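PDB 1WLU: phenylacetic acid degradation protein PaaI from Thermus thermophilus HB8, which probably acts as an acyl-CoA thioesterase in phenylacetic acid degradation and binds coenzyme A, using a hot dog fold. Local coordinates for residues E26-A29 / D30-N33. Numbering follows the deposited sequence.
Sequences EVRA and DHLN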
loop_
_atom_site.group_PDB
_atom_site.type_symbol
_atom_site.label_atom_id
_atom_site.label_comp_id
_atom_site.label_asym_id
_atom_site.label_seq_id
_atom_site.Cartn_x
_atom_site.Cartn_y
_atom_site.Cartn_z
ATOM N N GLU A 26 0.591 -23.652 10.372
ATOM C CA GLU A 26 -0.339 -24.512 9.662
ATOM C C GLU A 26 -1.714 -23.896 9.841
ATOM O O GLU A 26 -2.040 -23.406 10.922
ATOM C CB GLU A 26 -0.328 -25.930 10.244
ATOM C CG GLU A 26 -1.195 -26.912 9.463
ATOM C CD GLU A 26 -1.168 -28.314 10.040
ATOM O OE1 GLU A 26 -0.060 -28.857 10.234
ATOM O OE2 GLU A 26 -2.253 -28.878 10.292
ATOM N N VAL A 27 -2.508 -23.895 8.778
ATOM C CA VAL A 27 -3.852 -23.343 8.857
ATOM C C VAL A 27 -4.721 -24.333 9.626
ATOM O O VAL A 27 -4.947 -25.455 9.171
ATOM C CB VAL A 27 -4.452 -23.119 7.453
ATOM C CG1 VAL A 27 -5.863 -22.559 7.575
ATOM C CG2 VAL A 27 -3.573 -22.162 6.658
ATOM N N ARG A 28 -5.181 -23.919 10.800
ATOM C CA ARG A 28 -6.027 -24.767 11.632
ATOM C C ARG A 28 -7.487 -24.386 11.430
ATOM O O ARG A 28 -7.799 -23.396 10.765
ATOM C CB ARG A 28 -5.653 -24.609 13.108
ATOM C CG ARG A 28 -4.198 -24.925 13.413
ATOM C CD ARG A 28 -3.877 -24.740 14.892
ATOM N NE ARG A 28 -4.281 -23.426 15.385
ATOM C CZ ARG A 28 -3.785 -22.849 16.476
ATOM N NH1 ARG A 28 -2.858 -23.470 17.193
ATOM N NH2 ARG A 28 -4.213 -21.650 16.848
ATOM N N ALA A 29 -8.383 -25.175 12.012
ATOM C CA ALA A 29 -9.812 -24.924 11.895
ATOM C C ALA A 29 -10.198 -23.540 12.410
ATOM O O ALA A 29 -11.067 -22.880 11.838
ATOM C CB ALA A 29 -10.586 -25.996 12.656
ATOM N N ASP A 30 -9.549 -23.101 13.485
ATOM C CA ASP A 30 -9.845 -21.801 14.078
ATOM C C ASP A 30 -9.254 -20.625 13.306
ATOM O O ASP A 30 -9.446 -19.476 13.692
ATOM C CB ASP A 30 -9.352 -21.763 15.530
ATOM C CG ASP A 30 -7.851 -21.967 15.649
ATOM O OD1 ASP A 30 -7.339 -22.969 15.111
ATOM O OD2 ASP A 30 -7.182 -21.126 16.287
ATOM N N HIS A 31 -8.552 -20.918 12.215
ATOM C CA HIS A 31 -7.933 -19.877 11.392
ATOM C C HIS A 31 -8.735 -19.575 10.134
ATOM O O HIS A 31 -8.363 -18.700 9.352
ATOM C CB HIS A 31 -6.521 -20.300 10.989
ATOM C CG HIS A 31 -5.601 -20.504 12.150
ATOM N ND1 HIS A 31 -4.497 -21.326 12.087
ATOM C CD2 HIS A 31 -5.612 -19.983 13.400
ATOM C CE1 HIS A 31 -3.869 -21.304 13.248
ATOM N NE2 HIS A 31 -4.524 -20.498 14.062
ATOM N N LEU A 32 -9.833 -20.297 9.937
ATOM C CA LEU A 32 -10.663 -20.093 8.758
ATOM C C LEU A 32 -11.612 -18.915 8.922
ATOM O O LEU A 32 -11.994 -18.561 10.037
ATOM C CB LEU A 32 -11.467 -21.360 8.454
ATOM C CG LEU A 32 -10.649 -22.635 8.231
ATOM C CD1 LEU A 32 -11.591 -23.789 7.910
ATOM C CD2 LEU A 32 -9.655 -22.426 7.095
ATOM N N ASN A 33 -11.982 -18.313 7.797
ATOM C CA ASN A 33 -12.892 -17.175 7.791
ATOM C C ASN A 33 -14.293 -17.627 7.391
ATOM O O ASN A 33 -14.570 -18.825 7.315
ATOM C CB ASN A 33 -12.405 -16.109 6.807
ATOM C CG ASN A 33 -12.211 -16.658 5.411
ATOM O OD1 ASN A 33 -12.884 -17.605 5.009
ATOM N ND2 ASN A 33 -11.292 -16.057 4.657
#
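The start of the Arg-28 side chain lies over the imidazole of His-31. Its CB sits 4.0 Å from the centroid of the His-31 ring, a CH-pi contact. The chain then bends at chi3 (-52°), which brings the guanidinium round beside the CE1-NE2 rim of that ring, the planes 26° apart. NH2 of Arg-28 forms a salt bridge with OD2 of Asp-30 at 3.1 Å, meeting its syn lone pair. The same nitrogen bonds weakly to NE2 of His-31 and donates to the carbonyl of Ala-8. NE of Arg-28 bonds weakly to OD1 of Asp-30, the carboxylate turned 38° from the guanidinium. Within the hot dog fold, this short 3-10 turn belongs to the link from strand 20-26 to the long helix 40-56. Backbone N of His-31 donates to O of Arg-28 and closes the turn. With an alanine at Arg-28, the Asp-30 carboxylate would probably lose its cationic mate, and NE2 of His-31 and the Ala-8 carbonyl their NH2 donor, though CB would still lie over the ring. ND1 of His-31 reaches O of Glu-26 in a weak bond. Phe-42 also stacks with the ring, and Phe-5 of a second subunit packs on it.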